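Local coordinates for protein cellulase IBT99 (PDB 6WBT) that probably hydrolyses 6-phospho-alpha-glucosides as a family 4 glycosidase, binding NAD, a manganese ion and glucose 6-phosphate, at residues Y16-V21 with N47-I52; A411-R416 with L422-L427. All blocks are in the same frame, centred on the assembly; numbering follows the deposited sequence. Where two conformers were deposited one is given.

Interaction 1. Residues Y16-V21 with N47-I52; sequences YTPGIV and NKVALI. With NAD (nicotinamide-adenine-dinucleotide), chain G.
V49 and I52 of helix 43-60 meet T17 and P18 in the first turn of helix 17-25, and all the contacts are apolar. V49 is rotated with CG1 anti to its backbone N (chi1 -176°), which puts that methyl against P18 CD at 3.9 Å and against T17 CB. The proline ring crosses the valine at about a right angle. One turn on, I52 lays its branch methyl on the other part of the pyrrolidine, with CG2 4.1 Å from P18 CB. The short axes are 10.0 Å apart and cross at -36°, so the helices run roughly alongside with side chains between them.

Y16 turns away from this interface toward NAD. Beyond CB and CG, Y16 CD1 lies 3.3 Å from NAD O1N, a phosphate oxygen. Y16 CE1 comes next, 3.5 Å from NAD C6N of the nicotinamide, and NAD O5D lies at the ring edge, in plane. Y16 CZ is 3.8 Å from NAD C5N, the atom over one ring face, and Y16 OH is 4.0 Å from that same carbon. Cutting this side chain back to a methyl, as an alanine here would, is likely to strip the nicotinamide of the ring beside C5N and C6N and lose the contact with glucose 6-phosphate.

T17 OG1 makes weak hydrogen bonds to G12 O and S14 O in the glycine-rich loop, where S14 OG binds NAD. Helix 17-25 joins parallel strands 5-10 and 33-39, helix 43-60 joins 33-39 to 66-69, and their contact pairs successive beta-alpha-beta crossovers of a Rossmann fold.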
ATOM      1  N   TYR A  16     -17.181  16.032  35.889  1.00 49.50           N
ATOM      2  CA  TYR A  16     -16.471  14.797  36.191  1.00 51.94           C
ATOM      3  C   TYR A  16     -15.247  15.019  37.068  1.00 51.26           C
ATOM      4  O   TYR A  16     -14.564  14.048  37.406  1.00 52.19           O
ATOM      5  CB  TYR A  16     -16.047  14.098  34.894  1.00 55.73           C
ATOM      6  CG  TYR A  16     -17.198  13.724  33.988  1.00 59.49           C
ATOM      7  CD1 TYR A  16     -17.507  14.494  32.875  1.00 60.03           C
ATOM      8  CD2 TYR A  16     -17.974  12.601  34.245  1.00 61.82           C
ATOM      9  CE1 TYR A  16     -18.557  14.156  32.043  1.00 61.23           C
ATOM     10  CE2 TYR A  16     -19.026  12.255  33.418  1.00 63.05           C
ATOM     11  CZ  TYR A  16     -19.313  13.037  32.319  1.00 62.93           C
ATOM     12  OH  TYR A  16     -20.360  12.697  31.492  1.00 64.09           O
ATOM     13  N   THR A  17     -14.953  16.266  37.438  1.00 49.89           N
ATOM     14  CA  THR A  17     -13.767  16.539  38.249  1.00 50.26           C
ATOM     15  C   THR A  17     -13.835  15.899  39.631  1.00 51.54           C
ATOM     16  O   THR A  17     -12.859  15.237  40.024  1.00 52.92           O
ATOM     17  CB  THR A  17     -13.534  18.052  38.336  1.00 51.24           C
ATOM     18  OG1 THR A  17     -13.330  18.583  37.021  1.00 52.52           O
ATOM     19  CG2 THR A  17     -12.316  18.358  39.195  1.00 50.33           C
ATOM     20  N   PRO A  18     -14.917  16.034  40.412  1.00 51.24           N
ATOM     21  CA  PRO A  18     -14.955  15.338  41.710  1.00 53.43           C
ATOM     22  C   PRO A  18     -14.896  13.828  41.586  1.00 55.44           C
ATOM     23  O   PRO A  18     -14.494  13.157  42.545  1.00 57.45           O
ATOM     24  CB  PRO A  18     -16.290  15.793  42.318  1.00 53.53           C
ATOM     25  CG  PRO A  18     -16.624  17.055  41.610  1.00 52.40           C
ATOM     26  CD  PRO A  18     -16.115  16.871  40.218  1.00 50.93           C
ATOM     27  N   GLY A  19     -15.278  13.270  40.437  1.00 55.75           N
ATOM     28  CA  GLY A  19     -15.236  11.825  40.282  1.00 55.84           C
ATOM     29  C   GLY A  19     -13.824  11.302  40.095  1.00 55.82           C
ATOM     30  O   GLY A  19     -13.399  10.368  40.783  1.00 56.95           O
ATOM     31  N   ILE A  20     -13.073  11.899  39.166  1.00 54.23           N
ATOM     32  CA  ILE A  20     -11.729  11.413  38.884  1.00 55.47           C
ATOM     33  C   ILE A  20     -10.745  11.788  39.983  1.00 54.77           C
ATOM     34  O   ILE A  20      -9.708  11.132  40.126  1.00 53.66           O
ATOM     35  CB  ILE A  20     -11.225  11.927  37.522  1.00 57.39           C
ATOM     36  CG1 ILE A  20     -10.805  13.395  37.619  1.00 59.85           C
ATOM     37  CG2 ILE A  20     -12.295  11.744  36.454  1.00 57.47           C
ATOM     38  CD1 ILE A  20      -9.912  13.846  36.488  1.00 61.42           C
ATOM     39  N   VAL A  21     -11.034  12.834  40.763  1.00 55.38           N
ATOM     40  CA  VAL A  21     -10.184  13.158  41.906  1.00 56.09           C
ATOM     41  C   VAL A  21     -10.239  12.038  42.934  1.00 59.43           C
ATOM     42  O   VAL A  21      -9.207  11.608  43.465  1.00 61.61           O
ATOM     43  CB  VAL A  21     -10.594  14.511  42.517  1.00 53.65           C
ATOM     44  CG1 VAL A  21      -9.983  14.677  43.899  1.00 53.94           C
ATOM     45  CG2 VAL A  21     -10.164  15.653  41.615  1.00 51.63           C
ATOM     46  N   ASN A  47     -14.041  27.489  40.954  0.53 46.97           N
ATOM     47  CA  ASN A  47     -14.004  27.670  42.402  0.53 48.97           C
ATOM     48  C   ASN A  47     -15.154  26.949  43.093  0.53 48.06           C
ATOM     49  O   ASN A  47     -15.003  26.500  44.234  0.53 50.54           O
ATOM     50  CB  ASN A  47     -14.020  29.159  42.751  0.53 49.72           C
ATOM     51  CG  ASN A  47     -12.730  29.860  42.372  0.53 50.81           C
ATOM     52  OD1 ASN A  47     -12.746  30.964  41.827  0.53 51.43           O
ATOM     53  ND2 ASN A  47     -11.602  29.219  42.656  0.53 49.93           N
ATOM     54  N   LYS A  48     -16.304  26.824  42.424  1.00 49.16           N
ATOM     55  CA  LYS A  48     -17.416  26.083  43.010  1.00 48.23           C
ATOM     56  C   LYS A  48     -17.139  24.585  43.002  1.00 47.42           C
ATOM     57  O   LYS A  48     -17.431  23.890  43.983  1.00 47.44           O
ATOM     58  CB  LYS A  48     -18.709  26.395  42.256  1.00 47.14           C
ATOM     59  CG  LYS A  48     -19.088  27.866  42.257  1.00 48.25           C
ATOM     60  CD  LYS A  48     -20.302  28.118  41.381  1.00 49.55           C
ATOM     61  CE  LYS A  48     -20.618  29.601  41.291  1.00 51.27           C
ATOM     62  NZ  LYS A  48     -21.745  29.870  40.356  1.00 52.19           N
ATOM     63  N   VAL A  49     -16.578  24.070  41.906  1.00 47.15           N
ATOM     64  CA  VAL A  49     -16.216  22.658  41.854  1.00 44.91           C
ATOM     65  C   VAL A  49     -15.059  22.369  42.802  1.00 45.24           C
ATOM     66  O   VAL A  49     -14.986  21.283  43.389  1.00 45.12           O
ATOM     67  CB  VAL A  49     -15.883  22.245  40.408  1.00 40.54           C
ATOM     68  CG1 VAL A  49     -15.600  20.752  40.329  1.00 37.70           C
ATOM     69  CG2 VAL A  49     -17.020  22.625  39.473  1.00 40.10           C
ATOM     70  N   ALA A  50     -14.147  23.330  42.977  1.00 45.89           N
ATOM     71  CA  ALA A  50     -13.040  23.140  43.908  1.00 48.17           C
ATOM     72  C   ALA A  50     -13.533  22.955  45.336  1.00 50.61           C
ATOM     73  O   ALA A  50     -12.867  22.293  46.140  1.00 41.97           O
ATOM     74  CB  ALA A  50     -12.074  24.323  43.829  1.00 41.33           C
ATOM     75  N   LEU A  51     -14.690  23.533  45.670  1.00 52.88           N
ATOM     76  CA  LEU A  51     -15.275  23.312  46.989  1.00 55.46           C
ATOM     77  C   LEU A  51     -15.598  21.839  47.205  1.00 53.69           C
ATOM     78  O   LEU A  51     -15.405  21.306  48.304  1.00 55.94           O
ATOM     79  CB  LEU A  51     -16.533  24.163  47.153  1.00 57.71           C
ATOM     80  CG  LEU A  51     -16.347  25.679  47.086  1.00 60.38           C
ATOM     81  CD1 LEU A  51     -17.679  26.365  46.842  1.00 61.36           C
ATOM     82  CD2 LEU A  51     -15.702  26.196  48.362  1.00 63.06           C
ATOM     83  N   ILE A  52     -16.089  21.165  46.164  1.00 51.16           N
ATOM     84  CA  ILE A  52     -16.384  19.740  46.276  1.00 51.11           C
ATOM     85  C   ILE A  52     -15.096  18.930  46.281  1.00 51.24           C
ATOM     86  O   ILE A  52     -14.976  17.934  47.006  1.00 51.44           O
ATOM     87  CB  ILE A  52     -17.323  19.301  45.140  1.00 50.57           C
ATOM     88  CG1 ILE A  52     -18.465  20.302  44.981  1.00 50.03           C
ATOM     89  CG2 ILE A  52     -17.875  17.910  45.413  1.00 50.80           C
ATOM     90  CD1 ILE A  52     -19.378  19.985  43.831  1.00 47.83           C
TER
HETATM   91  PA  NAD G 503     -18.475  20.879  31.685  1.00 60.71           P
HETATM   92  O1A NAD G 503     -18.999  21.841  30.672  1.00 60.66           O
HETATM   93  O2A NAD G 503     -19.320  20.590  32.882  1.00 60.79           O
HETATM   94  O5B NAD G 503     -17.021  21.368  32.161  1.00 59.49           O
HETATM   95  C5B NAD G 503     -15.983  21.594  31.168  1.00 58.93           C
HETATM   96  C4B NAD G 503     -14.934  22.514  31.745  1.00 58.74           C
HETATM   97  O4B NAD G 503     -13.923  22.795  30.740  1.00 58.72           O
HETATM   98  C3B NAD G 503     -15.431  23.888  32.225  1.00 58.92           C
HETATM   99  O3B NAD G 503     -14.927  24.149  33.528  1.00 58.79           O
HETATM  100  C2B NAD G 503     -14.810  24.853  31.209  1.00 59.17           C
HETATM  101  O2B NAD G 503     -14.646  26.170  31.689  1.00 58.27           O
HETATM  102  C1B NAD G 503     -13.505  24.127  30.918  1.00 59.38           C
HETATM  103  N9A NAD G 503     -12.820  24.584  29.714  1.00 60.57           N
HETATM  104  C8A NAD G 503     -13.404  24.992  28.541  1.00 61.63           C
HETATM  105  N7A NAD G 503     -12.540  25.359  27.628  1.00 62.42           N
HETATM  106  C5A NAD G 503     -11.305  25.195  28.237  1.00 61.78           C
HETATM  107  C6A NAD G 503      -9.991  25.420  27.785  1.00 61.66           C
HETATM  108  N6A NAD G 503      -9.695  25.879  26.572  1.00 62.06           N
HETATM  109  N1A NAD G 503      -8.980  25.157  28.647  1.00 61.36           N
HETATM  110  C2A NAD G 503      -9.285  24.698  29.868  1.00 61.28           C
HETATM  111  N3A NAD G 503     -10.479  24.449  30.399  1.00 61.17           N
HETATM  112  C4A NAD G 503     -11.463  24.719  29.526  1.00 61.40           C
HETATM  113  O3  NAD G 503     -18.134  19.492  30.956  1.00 63.16           O
HETATM  114  PN  NAD G 503     -18.401  17.962  31.361  1.00 64.77           P
HETATM  115  O1N NAD G 503     -17.876  17.727  32.739  1.00 65.78           O
HETATM  116  O2N NAD G 503     -19.827  17.628  31.075  1.00 64.49           O
HETATM  117  O5D NAD G 503     -17.458  17.219  30.300  1.00 65.09           O
HETATM  118  C5D NAD G 503     -16.064  17.610  30.246  1.00 64.02           C
HETATM  119  C4D NAD G 503     -15.424  16.997  29.026  1.00 63.82           C
HETATM  120  O4D NAD G 503     -15.298  15.570  29.223  1.00 64.07           O
HETATM  121  C3D NAD G 503     -16.206  17.151  27.713  1.00 64.18           C
HETATM  122  O3D NAD G 503     -15.319  17.526  26.668  1.00 65.01           O
HETATM  123  C2D NAD G 503     -16.732  15.727  27.511  1.00 63.47           C
HETATM  124  O2D NAD G 503     -17.134  15.425  26.185  1.00 62.16           O
HETATM  125  C1D NAD G 503     -15.528  14.923  27.983  1.00 65.22           C
HETATM  126  N1N NAD G 503     -15.861  13.493  28.240  1.00 67.80           N
HETATM  127  C2N NAD G 503     -15.434  12.528  27.369  1.00 69.46           C
HETATM  128  C3N NAD G 503     -15.756  11.195  27.575  1.00 71.34           C
HETATM  129  C7N NAD G 503     -15.206  10.177  26.609  1.00 73.81           C
HETATM  130  O7N NAD G 503     -15.882   9.195  26.317  1.00 75.16           O
HETATM  131  N7N NAD G 503     -13.982  10.373  26.139  1.00 74.43           N
HETATM  132  C4N NAD G 503     -16.550  10.854  28.665  1.00 70.34           C
HETATM  133  C5N NAD G 503     -16.944  11.830  29.554  1.00 69.07           C
HETATM  134  C6N NAD G 503     -16.588  13.141  29.327  1.00 67.87           C

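Interaction 2. Residues A411-R416 with L422-L427; sequences AFTMNR and LVAKKL
F412 and T413 pack on A424 in a buried, largely apolar contact between consecutive helices, where the end of helix 405-414 meets helix 421-434 across a short connection. The evidence for close packing is in the backbone: the CA atoms of F412 and A424 are 5.2 Å apart, a spacing that the small alanine side chain permits. About 163 Å² is buried in all, and no hydrogen bond crosses between the segments.

The A424 methyl does most of the touching. It approaches F412 at the root of the side chain, CB to CB at 3.7 Å, and also lies 3.6 Å from the backbone N of T413. It therefore rests on the helix surface where these two residues join. The phenylalanine ring continues past the alanine toward the next turn, with F412 CD2 4.1 Å from A424 O and 4.5 Å from L427 CB. Both partners come at the ring obliquely, and the contact is van der Waals.

T413 adds a polar atom at the margin, its OG1 3.5 Å from A424 CB. With OG1 beside the backbone N (chi1 -60°), the hydroxyl reaches back one turn to hydrogen-bond L409 O, and it also bonds to S421 OG at the start of the following helix. The buried hydroxyl is thus satisfied from both helices while its flank meets the methyl.

R416 NH2 hydrogen-bonds T413 O of the second subunit, which places the end of helix 405-414 at a subunit interface. Around this pair within the chain, helix 114-136 receives the F412 ring on A114, M117 and T118, and helix 380-402 packs against M414, N415 and R416.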
ATOM      1  N   ALA A 411     -16.814  18.440   4.533  1.00 49.82           N
ATOM      2  CA  ALA A 411     -16.881  17.625   5.740  1.00 48.59           C
ATOM      3  C   ALA A 411     -18.325  17.347   6.139  1.00 47.88           C
ATOM      4  O   ALA A 411     -18.655  16.234   6.565  1.00 48.54           O
ATOM      5  CB  ALA A 411     -16.130  18.310   6.881  1.00 48.23           C
ATOM      6  N   PHE A 412     -19.200  18.346   6.006  1.00 46.84           N
ATOM      7  CA  PHE A 412     -20.602  18.152   6.364  1.00 48.40           C
ATOM      8  C   PHE A 412     -21.328  17.307   5.325  1.00 47.79           C
ATOM      9  O   PHE A 412     -22.188  16.490   5.675  1.00 48.90           O
ATOM     10  CB  PHE A 412     -21.288  19.508   6.539  1.00 50.59           C
ATOM     11  CG  PHE A 412     -21.029  20.153   7.873  1.00 51.95           C
ATOM     12  CD1 PHE A 412     -19.747  20.526   8.242  1.00 51.75           C
ATOM     13  CD2 PHE A 412     -22.071  20.394   8.753  1.00 53.43           C
ATOM     14  CE1 PHE A 412     -19.506  21.119   9.467  1.00 52.17           C
ATOM     15  CE2 PHE A 412     -21.836  20.989   9.980  1.00 52.92           C
ATOM     16  CZ  PHE A 412     -20.552  21.352  10.336  1.00 52.38           C
ATOM     17  N   THR A 413     -20.996  17.484   4.044  1.00 45.36           N
ATOM     18  CA  THR A 413     -21.620  16.678   3.000  1.00 45.51           C
ATOM     19  C   THR A 413     -21.261  15.202   3.142  1.00 44.54           C
ATOM     20  O   THR A 413     -22.092  14.330   2.860  1.00 45.51           O
ATOM     21  CB  THR A 413     -21.205  17.197   1.620  1.00 45.42           C
ATOM     22  OG1 THR A 413     -21.616  18.563   1.475  1.00 45.36           O
ATOM     23  CG2 THR A 413     -21.835  16.365   0.512  1.00 43.78           C
HETATM   24  N   MSE A 414     -20.048  14.907   3.597  1.00 43.33           N
HETATM   25  CA  MSE A 414     -19.563  13.535   3.699  1.00 41.99           C
HETATM   26  C   MSE A 414     -20.260  12.734   4.801  1.00 43.53           C
HETATM   27  O   MSE A 414     -20.424  11.519   4.684  1.00 44.23           O
HETATM   28  CB  MSE A 414     -18.051  13.536   3.946  1.00 40.95           C
HETATM   29  CG  MSE A 414     -17.417  12.156   3.986  1.00 40.97           C
HETATM   30 SE   MSE A 414     -17.365  11.298   2.240  0.65 39.27          SE
HETATM   31  CE  MSE A 414     -16.220  12.583   1.326  1.00 40.86           C
ATOM     32  N   ASN A 415     -20.672  13.423   5.863  1.00 43.52           N
ATOM     33  CA  ASN A 415     -21.205  12.744   7.037  1.00 44.58           C
ATOM     34  C   ASN A 415     -22.495  12.003   6.705  1.00 45.56           C
ATOM     35  O   ASN A 415     -23.305  12.459   5.893  1.00 46.46           O
ATOM     36  CB  ASN A 415     -21.451  13.751   8.162  1.00 45.55           C
ATOM     37  CG  ASN A 415     -21.606  13.086   9.515  1.00 46.32           C
ATOM     38  OD1 ASN A 415     -22.686  12.617   9.870  1.00 47.13           O
ATOM     39  ND2 ASN A 415     -20.521  13.045  10.280  1.00 46.20           N
ATOM     40  N   ARG A 416     -22.681  10.845   7.346  1.00 44.98           N
ATOM     41  CA  ARG A 416     -23.859  10.025   7.077  1.00 47.16           C
ATOM     42  C   ARG A 416     -25.125  10.646   7.652  1.00 51.06           C
ATOM     43  O   ARG A 416     -26.219  10.423   7.117  1.00 52.72           O
ATOM     44  CB  ARG A 416     -23.663   8.617   7.640  1.00 46.33           C
ATOM     45  CG  ARG A 416     -22.460   7.878   7.077  1.00 46.46           C
ATOM     46  CD  ARG A 416     -22.421   6.436   7.556  1.00 44.50           C
ATOM     47  NE  ARG A 416     -23.574   5.673   7.084  1.00 43.93           N
ATOM     48  CZ  ARG A 416     -23.616   5.025   5.924  1.00 44.42           C
ATOM     49  NH1 ARG A 416     -22.567   5.047   5.112  1.00 41.16           N
ATOM     50  NH2 ARG A 416     -24.706   4.357   5.574  1.00 46.95           N
ATOM     51  N   LEU A 422     -27.101  20.017   0.170  1.00 59.75           N
ATOM     52  CA  LEU A 422     -27.883  21.228   0.398  1.00 61.04           C
ATOM     53  C   LEU A 422     -28.155  21.436   1.884  1.00 61.50           C
ATOM     54  O   LEU A 422     -28.061  22.561   2.387  1.00 62.37           O
ATOM     55  CB  LEU A 422     -29.193  21.161  -0.389  1.00 62.18           C
ATOM     56  CG  LEU A 422     -29.081  20.938  -1.902  1.00 61.96           C
ATOM     57  CD1 LEU A 422     -30.455  20.791  -2.547  1.00 63.44           C
ATOM     58  CD2 LEU A 422     -28.299  22.063  -2.560  1.00 61.16           C
ATOM     59  N   VAL A 423     -28.492  20.362   2.602  1.00 60.32           N
ATOM     60  CA  VAL A 423     -28.673  20.464   4.046  1.00 59.06           C
ATOM     61  C   VAL A 423     -27.338  20.724   4.732  1.00 56.66           C
ATOM     62  O   VAL A 423     -27.287  21.366   5.788  1.00 56.39           O
ATOM     63  CB  VAL A 423     -29.356  19.192   4.586  1.00 58.79           C
ATOM     64  CG1 VAL A 423     -29.666  19.331   6.071  1.00 60.02           C
ATOM     65  CG2 VAL A 423     -30.627  18.902   3.800  1.00 58.95           C
ATOM     66  N   ALA A 424     -26.239  20.248   4.139  1.00 55.38           N
ATOM     67  CA  ALA A 424     -24.919  20.477   4.714  1.00 54.90           C
ATOM     68  C   ALA A 424     -24.546  21.954   4.711  1.00 56.46           C
ATOM     69  O   ALA A 424     -23.856  22.416   5.626  1.00 57.04           O
ATOM     70  CB  ALA A 424     -23.869  19.664   3.955  1.00 54.19           C
ATOM     71  N   LYS A 425     -24.987  22.708   3.701  1.00 58.32           N
ATOM     72  CA  LYS A 425     -24.660  24.129   3.644  1.00 58.68           C
ATOM     73  C   LYS A 425     -25.500  24.935   4.628  1.00 60.06           C
ATOM     74  O   LYS A 425     -24.977  25.824   5.311  1.00 60.41           O
ATOM     75  CB  LYS A 425     -24.854  24.661   2.224  1.00 58.84           C
ATOM     76  CG  LYS A 425     -24.257  26.041   1.993  1.00 59.73           C
ATOM     77  CD  LYS A 425     -24.809  26.681   0.728  1.00 61.72           C
ATOM     78  CE  LYS A 425     -24.053  27.949   0.368  1.00 62.41           C
ATOM     79  NZ  LYS A 425     -22.657  27.656  -0.057  1.00 61.86           N
ATOM     80  N   LYS A 426     -26.801  24.644   4.708  1.00 61.78           N
ATOM     81  CA  LYS A 426     -27.663  25.351   5.650  1.00 63.39           C
ATOM     82  C   LYS A 426     -27.268  25.065   7.092  1.00 63.43           C
ATOM     83  O   LYS A 426     -27.398  25.939   7.957  1.00 63.61           O
ATOM     84  CB  LYS A 426     -29.124  24.971   5.404  1.00 64.61           C
ATOM     85  CG  LYS A 426     -29.694  25.536   4.112  1.00 67.19           C
ATOM     86  CD  LYS A 426     -30.846  24.693   3.589  1.00 69.52           C
ATOM     87  CE  LYS A 426     -31.969  24.577   4.605  1.00 71.41           C
ATOM     88  NZ  LYS A 426     -33.083  23.736   4.085  1.00 72.43           N
ATOM     89  N   LEU A 427     -26.784  23.853   7.371  1.00 62.38           N
ATOM     90  CA  LEU A 427     -26.294  23.540   8.708  1.00 61.08           C
ATOM     91  C   LEU A 427     -24.936  24.178   8.967  1.00 57.85           C
ATOM     92  O   LEU A 427     -24.684  24.677  10.069  1.00 56.24           O
ATOM     93  CB  LEU A 427     -26.219  22.025   8.900  1.00 62.91           C
ATOM     94  CG  LEU A 427     -27.423  21.383   9.593  1.00 66.98           C
ATOM     95  CD1 LEU A 427     -27.381  19.874   9.449  1.00 68.17           C
ATOM     96  CD2 LEU A 427     -27.458  21.779  11.060  1.00 67.25           C
TER

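How the interactions relate
From the N terminus, interaction 1 comes first: 16-21 leads through strand 33-39 to 47-52, closing a 25-residue loop within the Rossmann part. Interaction 2 follows far along the chain, where 422-427 folds back on 411-416 after five intervening residues. The two are in series, neither nested nor crossed. The centres of interactions 1 and 2 lie about 38 Å apart, on opposite sides of the chain's centre. The nearest atoms of interactions 1 and 2 are about 21 Å apart, so they do not touch. Interaction 1 ties together two helices of the nucleotide-binding sheet region; interaction 2 joins the last two helices of the chain, beside helix 114-136 and a neighbouring subunit.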